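Long-range contact in odorant-binding protein 1d (Locusta migratoria, PDB 4PT1), which probably binds small hydrophobic odorants and carries them as a secreted soluble protein: residues F47-L61 with D97-C109. Numbering follows the deposited sequence.
Sequences FKCYLKCIMVEFNSL and DEACETAYQIHQC
Phe47 opens the contact by setting a ring edge against the ring edge of Tyr104, CE2 to CE1 at 3.9 Å, where helical segments 47-57 and 99-109 of the all-helical PBP/GOBP fold cross at 84°. Next along the helix, Lys48, extended beyond CG, runs across one face of the Tyr104 phenol, and its CE makes a CH-pi contact 3.9 Å from the ring centroid. NZ of Lys48 then reaches Glu101, whose chain bends back at chi2 (66°) to offer the syn lone pair of OE1 in a 2.6 Å salt bridge. A water bridges the same NZ to OE2, and the amide of Gln105 also donates to OE2 from above the carboxylate plane, so both oxygens are engaged. Cys49 is joined covalently to Cys100, one of the three disulfides that are a hallmark of classical insect odorant-binding proteins. Leu51 drives CD1 against CD1 of Tyr104 and lays CD2 over one face of His107; both Leu51 and His107 line the pocket holding 2-(2-methoxyethoxy)ethanol. At Lys52 the helices pack closely: the methyl of Ala103 presses on the backbone, CB 3.4 Å from Lys52 CA, while NZ of Lys52 leads away to a salt bridge with Asp63. Met55 places its sulfur at the edge of the His107 imidazole. Beyond the Schellman motif at Asn59, Leu61 returns to the second helix, its CD1 4.2 Å from Thr102 CG2.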
ATOM      1  N   PHE A  47       1.911 -12.066  -1.625  1.00 17.29           N
ATOM      2  CA  PHE A  47       1.913 -10.767  -0.953  1.00 18.53           C
ATOM      3  C   PHE A  47       2.091  -9.602  -1.955  1.00 16.41           C
ATOM      4  O   PHE A  47       1.395  -8.590  -1.875  1.00 15.14           O
ATOM      5  CB  PHE A  47       2.951 -10.710   0.161  1.00 21.08           C
ATOM      6  CG  PHE A  47       3.030  -9.365   0.808  1.00 21.72           C
ATOM      7  CD1 PHE A  47       2.009  -8.935   1.619  1.00 23.50           C
ATOM      8  CD2 PHE A  47       4.091  -8.519   0.551  1.00 26.74           C
ATOM      9  CE1 PHE A  47       2.057  -7.677   2.201  1.00 24.99           C
ATOM     10  CE2 PHE A  47       4.148  -7.258   1.120  1.00 25.13           C
ATOM     11  CZ  PHE A  47       3.120  -6.842   1.943  1.00 25.47           C
ATOM     12  N   LYS A  48       2.995  -9.736  -2.915  1.00 15.55           N
ATOM     13  CA  LYS A  48       3.135  -8.716  -3.962  1.00 16.96           C
ATOM     14  C   LYS A  48       1.814  -8.455  -4.711  1.00 16.82           C
ATOM     15  O   LYS A  48       1.437  -7.304  -4.994  1.00 15.51           O
ATOM     16  CB  LYS A  48       4.226  -9.114  -4.948  1.00 18.80           C
ATOM     17  CG  LYS A  48       5.561  -9.363  -4.250  1.00 18.80           C
ATOM     18  CD  LYS A  48       6.699  -9.456  -5.239  1.00 21.68           C
ATOM     19  CE  LYS A  48       7.998  -9.797  -4.525  1.00 22.90           C
ATOM     20  NZ  LYS A  48       9.045 -10.251  -5.476  1.00 26.15           N
ATOM     21  N   CYS A  49       1.103  -9.527  -5.028  1.00 15.61           N
ATOM     22  CA  CYS A  49      -0.152  -9.386  -5.749  1.00 12.39           C
ATOM     23  C   CYS A  49      -1.242  -8.817  -4.843  1.00 12.93           C
ATOM     24  O   CYS A  49      -2.142  -8.166  -5.324  1.00 13.23           O
ATOM     25  CB  CYS A  49      -0.562 -10.721  -6.378  1.00 12.95           C
ATOM     26  SG  CYS A  49       0.483 -11.183  -7.793  1.00 16.55           S
ATOM     27  N   TYR A  50      -1.113  -9.016  -3.532  1.00 13.11           N
ATOM     28  CA  TYR A  50      -1.980  -8.352  -2.565  1.00 11.68           C
ATOM     29  C   TYR A  50      -1.787  -6.818  -2.592  1.00 11.52           C
ATOM     30  O   TYR A  50      -2.769  -6.072  -2.636  1.00 10.47           O
ATOM     31  CB  TYR A  50      -1.729  -8.909  -1.178  1.00 12.54           C
ATOM     32  CG  TYR A  50      -2.501  -8.219  -0.092  1.00 12.22           C
ATOM     33  CD1 TYR A  50      -3.823  -8.585   0.193  1.00 13.60           C
ATOM     34  CD2 TYR A  50      -1.916  -7.225   0.677  1.00 11.76           C
ATOM     35  CE1 TYR A  50      -4.518  -7.968   1.205  1.00 16.01           C
ATOM     36  CE2 TYR A  50      -2.616  -6.582   1.689  1.00 13.05           C
ATOM     37  CZ  TYR A  50      -3.913  -6.959   1.941  1.00 14.67           C
ATOM     38  OH  TYR A  50      -4.573  -6.344   2.939  1.00 14.64           O
ATOM     39  N   LEU A  51      -0.538  -6.338  -2.566  1.00 11.87           N
ATOM     40  CA  LEU A  51      -0.237  -4.909  -2.767  1.00 13.29           C
ATOM     41  C   LEU A  51      -0.832  -4.393  -4.075  1.00 11.77           C
ATOM     42  O   LEU A  51      -1.493  -3.334  -4.110  1.00 11.18           O
ATOM     43  CB  LEU A  51       1.278  -4.641  -2.754  1.00 16.12           C
ATOM     44  CG  LEU A  51       1.993  -4.914  -1.415  1.00 17.34           C
ATOM     45  CD1 LEU A  51       3.487  -4.668  -1.570  1.00 23.79           C
ATOM     46  CD2 LEU A  51       1.416  -4.096  -0.255  1.00 19.98           C
ATOM     47  N   LYS A  52      -0.609  -5.150  -5.149  1.00 12.06           N
ATOM     48  CA  LYS A  52      -1.169  -4.805  -6.455  1.00 11.56           C
ATOM     49  C   LYS A  52      -2.689  -4.700  -6.380  1.00 11.34           C
ATOM     50  O   LYS A  52      -3.283  -3.754  -6.903  1.00 11.00           O
ATOM     51  CB  LYS A  52      -0.701  -5.823  -7.518  1.00 14.07           C
ATOM     52  CG  LYS A  52      -1.280  -5.645  -8.908  1.00 14.60           C
ATOM     53  CD  LYS A  52      -2.493  -6.501  -9.147  1.00 17.12           C
ATOM     54  CE  LYS A  52      -2.815  -6.540 -10.633  1.00 17.18           C
ATOM     55  NZ  LYS A  52      -4.025  -7.340 -10.863  1.00 18.69           N
ATOM     56  N   CYS A  53      -3.324  -5.649  -5.710  1.00 11.16           N
ATOM     57  CA  CYS A  53      -4.777  -5.678  -5.638  1.00 10.89           C
ATOM     58  C   CYS A  53      -5.325  -4.445  -4.927  1.00 11.16           C
ATOM     59  O   CYS A  53      -6.313  -3.880  -5.370  1.00 12.44           O
ATOM     60  CB  CYS A  53      -5.236  -6.963  -4.937  1.00 11.32           C
ATOM     61  SG  CYS A  53      -7.015  -7.100  -4.763  1.00 14.36           S
ATOM     62  N   ILE A  54      -4.699  -4.045  -3.822  1.00 11.25           N
ATOM     63  CA  ILE A  54      -5.059  -2.816  -3.111  1.00 12.92           C
ATOM     64  C   ILE A  54      -4.950  -1.617  -4.060  1.00 12.98           C
ATOM     65  O   ILE A  54      -5.845  -0.788  -4.138  1.00 12.05           O
ATOM     66  CB  ILE A  54      -4.188  -2.588  -1.856  1.00 16.09           C
ATOM     67  CG1 ILE A  54      -4.612  -3.535  -0.735  1.00 18.03           C
ATOM     68  CG2 ILE A  54      -4.329  -1.149  -1.321  1.00 17.87           C
ATOM     69  CD1 ILE A  54      -3.648  -3.484   0.423  1.00 21.02           C
ATOM     70  N   MET A  55      -3.854  -1.531  -4.804  1.00 10.64           N
ATOM     71  CA  MET A  55      -3.686  -0.378  -5.680  1.00  9.68           C
ATOM     72  C   MET A  55      -4.765  -0.347  -6.760  1.00  9.60           C
ATOM     73  O   MET A  55      -5.254   0.726  -7.115  1.00 13.84           O
ATOM     74  CB  MET A  55      -2.288  -0.355  -6.293  1.00  9.98           C
ATOM     75  CG  MET A  55      -1.188  -0.150  -5.266  1.00 11.62           C
ATOM     76  SD  MET A  55       0.425  -0.049  -6.042  1.00 13.84           S
ATOM     77  CE  MET A  55       0.367   1.641  -6.654  1.00 12.21           C
ATOM     78  N   VAL A  56      -5.130  -1.514  -7.284  1.00 10.36           N
ATOM     79  CA  VAL A  56      -6.172  -1.604  -8.333  1.00 11.59           C
ATOM     80  C   VAL A  56      -7.508  -1.171  -7.763  1.00 12.89           C
ATOM     81  O   VAL A  56      -8.236  -0.423  -8.389  1.00 13.89           O
ATOM     82  CB  VAL A  56      -6.288  -3.022  -8.933  1.00 11.88           C
ATOM     83  CG1 VAL A  56      -7.488  -3.091  -9.868  1.00 13.43           C
ATOM     84  CG2 VAL A  56      -5.017  -3.381  -9.687  1.00 13.91           C
ATOM     85  N   GLU A  57      -7.812  -1.611  -6.548  1.00 12.43           N
ATOM     86  CA  GLU A  57      -9.082  -1.257  -5.916  1.00 13.93           C
ATOM     87  C   GLU A  57      -9.156   0.258  -5.592  1.00 16.92           C
ATOM     88  O   GLU A  57     -10.246   0.848  -5.584  1.00 19.80           O
ATOM     89  CB  GLU A  57      -9.289  -2.105  -4.667  1.00 15.47           C
ATOM     90  CG  GLU A  57      -9.516  -3.578  -4.963  1.00 17.59           C
ATOM     91  CD  GLU A  57     -10.819  -3.852  -5.679  1.00 20.29           C
ATOM     92  OE1 GLU A  57     -11.886  -3.448  -5.167  1.00 21.24           O
ATOM     93  OE2 GLU A  57     -10.776  -4.497  -6.744  1.00 22.96           O
ATOM     94  N   PHE A  58      -8.007   0.892  -5.373  1.00 17.36           N
ATOM     95  CA  PHE A  58      -7.975   2.356  -5.158  1.00 17.69           C
ATOM     96  C   PHE A  58      -7.463   3.154  -6.365  1.00 17.54           C
ATOM     97  O   PHE A  58      -6.949   4.264  -6.216  1.00 18.53           O
ATOM     98  CB  PHE A  58      -7.177   2.693  -3.893  1.00 17.33           C
ATOM     99  CG  PHE A  58      -7.803   2.163  -2.636  1.00 22.78           C
ATOM    100  CD1 PHE A  58      -9.034   2.648  -2.208  1.00 24.96           C
ATOM    101  CD2 PHE A  58      -7.170   1.180  -1.886  1.00 24.74           C
ATOM    102  CE1 PHE A  58      -9.630   2.149  -1.052  1.00 26.35           C
ATOM    103  CE2 PHE A  58      -7.754   0.685  -0.725  1.00 27.06           C
ATOM    104  CZ  PHE A  58      -8.985   1.180  -0.308  1.00 25.55           C
ATOM    105  N   ASN A  59      -7.617   2.584  -7.560  1.00 16.04           N
ATOM    106  CA  ASN A  59      -7.444   3.309  -8.826  1.00 18.00           C
ATOM    107  C   ASN A  59      -6.034   3.813  -9.163  1.00 17.55           C
ATOM    108  O   ASN A  59      -5.869   4.510 -10.173  1.00 18.62           O
ATOM    109  CB  ASN A  59      -8.401   4.510  -8.892  1.00 21.04           C
ATOM    110  CG  ASN A  59      -9.816   4.147  -8.521  1.00 24.95           C
ATOM    111  OD1 ASN A  59     -10.339   4.605  -7.493  1.00 31.13           O
ATOM    112  ND2 ASN A  59     -10.450   3.304  -9.350  1.00 23.35           N
ATOM    113  N   SER A  60      -5.032   3.447  -8.359  1.00 13.30           N
ATOM    114  CA  SER A  60      -3.648   3.902  -8.561  1.00 15.35           C
ATOM    115  C   SER A  60      -2.836   2.952  -9.411  1.00 15.33           C
ATOM    116  O   SER A  60      -1.703   3.269  -9.776  1.00 16.63           O
ATOM    117  CB  SER A  60      -2.927   4.141  -7.227  1.00 15.73           C
ATOM    118  OG  SER A  60      -3.033   3.037  -6.340  1.00 14.58           O
ATOM    119  N   LEU A  61      -3.405   1.782  -9.718  1.00 16.72           N
ATOM    120  CA  LEU A  61      -2.803   0.864 -10.676  1.00 18.25           C
ATOM    121  C   LEU A  61      -3.896   0.213 -11.528  1.00 17.85           C
ATOM    122  O   LEU A  61      -4.995  -0.088 -11.048  1.00 17.81           O
ATOM    123  CB  LEU A  61      -1.952  -0.183  -9.943  1.00 17.53           C
ATOM    124  CG  LEU A  61      -0.838  -0.885 -10.720  1.00 19.67           C
ATOM    125  CD1 LEU A  61       0.402  -0.007 -10.825  1.00 18.28           C
ATOM    126  CD2 LEU A  61      -0.478  -2.226 -10.091  1.00 17.48           C
ATOM    127  N   ASP A  97       8.769  -5.604 -14.358  1.00 29.13           N
ATOM    128  CA  ASP A  97       8.396  -6.499 -15.470  1.00 30.59           C
ATOM    129  C   ASP A  97       6.990  -7.083 -15.384  1.00 33.48           C
ATOM    130  O   ASP A  97       6.542  -7.729 -16.312  1.00 33.00           O
ATOM    131  CB  ASP A  97       9.382  -7.664 -15.582  1.00 31.31           C
ATOM    132  N   GLU A  98       6.289  -6.874 -14.277  1.00 37.65           N
ATOM    133  CA  GLU A  98       5.044  -7.590 -14.052  1.00 30.60           C
ATOM    134  C   GLU A  98       4.202  -6.813 -13.059  1.00 30.11           C
ATOM    135  O   GLU A  98       4.748  -6.308 -12.091  1.00 33.74           O
ATOM    136  CB  GLU A  98       5.392  -8.985 -13.531  1.00 28.19           C
ATOM    137  CG  GLU A  98       4.206  -9.864 -13.161  1.00 30.48           C
ATOM    138  CD  GLU A  98       3.887  -9.833 -11.679  1.00 30.14           C
ATOM    139  OE1 GLU A  98       2.687  -9.807 -11.330  1.00 31.93           O
ATOM    140  OE2 GLU A  98       4.829  -9.828 -10.863  1.00 27.91           O
ATOM    141  N   ALA A  99       2.890  -6.720 -13.302  1.00 28.50           N
ATOM    142  CA  ALA A  99       1.992  -5.889 -12.473  1.00 20.67           C
ATOM    143  C   ALA A  99       2.203  -6.027 -10.962  1.00 19.09           C
ATOM    144  O   ALA A  99       2.290  -5.011 -10.271  1.00 15.98           O
ATOM    145  CB  ALA A  99       0.529  -6.102 -12.830  1.00 18.31           C
ATOM    146  N   CYS A 100       2.302  -7.257 -10.448  1.00 16.81           N
ATOM    147  CA  CYS A 100       2.549  -7.464  -9.021  1.00 15.54           C
ATOM    148  C   CYS A 100       3.913  -6.956  -8.517  1.00 17.89           C
ATOM    149  O   CYS A 100       4.000  -6.354  -7.441  1.00 16.25           O
ATOM    150  CB  CYS A 100       2.324  -8.931  -8.627  1.00 15.90           C
ATOM    151  SG  CYS A 100       0.618  -9.480  -8.919  1.00 16.08           S
ATOM    152  N   GLU A 101       4.977  -7.216  -9.270  1.00 19.21           N
ATOM    153  CA  GLU A 101       6.328  -6.788  -8.856  1.00 20.55           C
ATOM    154  C   GLU A 101       6.345  -5.254  -8.831  1.00 20.07           C
ATOM    155  O   GLU A 101       6.809  -4.669  -7.862  1.00 21.33           O
ATOM    156  CB  GLU A 101       7.413  -7.386  -9.789  1.00 23.59           C
ATOM    157  CG  GLU A 101       8.878  -7.202  -9.348  1.00 23.41           C
ATOM    158  CD  GLU A 101       9.260  -7.932  -8.069  1.00 25.20           C
ATOM    159  OE1 GLU A 101       8.536  -8.848  -7.642  1.00 31.56           O
ATOM    160  OE2 GLU A 101      10.318  -7.606  -7.478  1.00 25.00           O
ATOM    161  N   THR A 102       5.790  -4.637  -9.875  1.00 19.00           N
ATOM    162  CA  THR A 102       5.621  -3.158  -9.981  1.00 20.64           C
ATOM    163  C   THR A 102       5.004  -2.569  -8.724  1.00 18.56           C
ATOM    164  O   THR A 102       5.571  -1.645  -8.115  1.00 15.05           O
ATOM    165  CB  THR A 102       4.747  -2.771 -11.201  1.00 22.89           C
ATOM    166  OG1 THR A 102       5.456  -3.065 -12.416  1.00 33.12           O
ATOM    167  CG2 THR A 102       4.365  -1.269 -11.203  1.00 20.98           C
ATOM    168  N   ALA A 103       3.855  -3.106  -8.314  1.00 14.38           N
ATOM    169  CA  ALA A 103       3.233  -2.629  -7.070  1.00 13.37           C
ATOM    170  C   ALA A 103       4.174  -2.799  -5.877  1.00 13.87           C
ATOM    171  O   ALA A 103       4.374  -1.864  -5.109  1.00 13.74           O
ATOM    172  CB  ALA A 103       1.913  -3.341  -6.807  1.00 10.48           C
ATOM    173  N   TYR A 104       4.769  -3.989  -5.728  1.00 19.25           N
ATOM    174  CA  TYR A 104       5.578  -4.308  -4.522  1.00 19.07           C
ATOM    175  C   TYR A 104       6.782  -3.360  -4.386  1.00 19.43           C
ATOM    176  O   TYR A 104       7.118  -2.928  -3.280  1.00 22.66           O
ATOM    177  CB  TYR A 104       5.995  -5.802  -4.502  1.00 20.87           C
ATOM    178  CG  TYR A 104       6.932  -6.207  -3.360  1.00 16.64           C
ATOM    179  CD1 TYR A 104       6.442  -6.529  -2.089  1.00 18.27           C
ATOM    180  CD2 TYR A 104       8.294  -6.268  -3.554  1.00 19.32           C
ATOM    181  CE1 TYR A 104       7.306  -6.901  -1.055  1.00 20.19           C
ATOM    182  CE2 TYR A 104       9.174  -6.634  -2.535  1.00 22.19           C
ATOM    183  CZ  TYR A 104       8.680  -6.948  -1.278  1.00 22.99           C
ATOM    184  OH  TYR A 104       9.546  -7.318  -0.244  1.00 28.62           O
ATOM    185  N   GLN A 105       7.387  -3.014  -5.515  1.00 16.05           N
ATOM    186  CA  GLN A 105       8.558  -2.165  -5.544  1.00 19.26           C
ATOM    187  C   GLN A 105       8.242  -0.671  -5.642  1.00 20.70           C
ATOM    188  O   GLN A 105       9.101   0.139  -5.286  1.00 19.03           O
ATOM    189  CB  GLN A 105       9.458  -2.563  -6.724  1.00 17.08           C
ATOM    190  CG  GLN A 105       9.925  -4.020  -6.693  1.00 19.72           C
ATOM    191  CD  GLN A 105      10.904  -4.357  -5.570  1.00 20.93           C
ATOM    192  OE1 GLN A 105      11.390  -3.480  -4.863  1.00 24.88           O
ATOM    193  NE2 GLN A 105      11.180  -5.646  -5.395  1.00 25.53           N
ATOM    194  N   ILE A 106       7.048  -0.291  -6.127  1.00 21.29           N
ATOM    195  CA  ILE A 106       6.571   1.078  -5.892  1.00 16.86           C
ATOM    196  C   ILE A 106       6.538   1.234  -4.363  1.00 14.74           C
ATOM    197  O   ILE A 106       7.022   2.220  -3.825  1.00 16.23           O
ATOM    198  CB  ILE A 106       5.180   1.378  -6.532  1.00 14.08           C
ATOM    199  CG1 ILE A 106       5.284   1.589  -8.053  1.00 15.60           C
ATOM    200  CG2 ILE A 106       4.582   2.638  -5.894  1.00 13.79           C
ATOM    201  CD1 ILE A 106       3.952   1.634  -8.789  1.00 16.99           C
ATOM    202  N   HIS A 107       6.028   0.219  -3.668  1.00 14.58           N
ATOM    203  CA  HIS A 107       5.976   0.203  -2.216  1.00 16.23           C
ATOM    204  C   HIS A 107       7.326   0.152  -1.529  1.00 18.50           C
ATOM    205  O   HIS A 107       7.518   0.821  -0.523  1.00 18.95           O
ATOM    206  CB  HIS A 107       5.076  -0.906  -1.743  1.00 15.97           C
ATOM    207  CG  HIS A 107       3.648  -0.476  -1.611  1.00 15.10           C
ATOM    208  ND1 HIS A 107       3.109  -0.101  -0.426  1.00 15.63           N
ATOM    209  CD2 HIS A 107       2.652  -0.305  -2.575  1.00 14.88           C
ATOM    210  CE1 HIS A 107       1.824   0.256  -0.629  1.00 18.36           C
ATOM    211  NE2 HIS A 107       1.554   0.136  -1.946  1.00 15.68           N
ATOM    212  N   GLN A 108       8.276  -0.605  -2.072  1.00 22.20           N
ATOM    213  CA  GLN A 108       9.618  -0.584  -1.495  1.00 21.84           C
ATOM    214  C   GLN A 108      10.269   0.783  -1.723  1.00 20.62           C
ATOM    215  O   GLN A 108      10.985   1.239  -0.849  1.00 23.39           O
ATOM    216  CB  GLN A 108      10.488  -1.726  -2.018  1.00 26.51           C
ATOM    217  CG  GLN A 108       9.960  -3.129  -1.707  1.00 28.64           C
ATOM    218  CD  GLN A 108       9.138  -3.219  -0.432  1.00 33.32           C
ATOM    219  OE1 GLN A 108       7.900  -3.242  -0.469  1.00 36.94           O
ATOM    220  NE2 GLN A 108       9.823  -3.276   0.713  1.00 37.12           N
ATOM    221  N   CYS A 109      10.012   1.426  -2.867  1.00 19.33           N
ATOM    222  CA  CYS A 109      10.396   2.844  -3.088  1.00 18.80           C
ATOM    223  C   CYS A 109       9.767   3.800  -2.068  1.00 18.55           C
ATOM    224  O   CYS A 109      10.453   4.691  -1.565  1.00 18.29           O
ATOM    225  CB  CYS A 109      10.090   3.330  -4.510  1.00 20.35           C
ATOM    226  SG  CYS A 109      10.584   5.050  -4.846  1.00 22.53           S
TER
HETATM  227  O   HOH W   1      11.575  -9.668  -6.109  1.00 31.66           O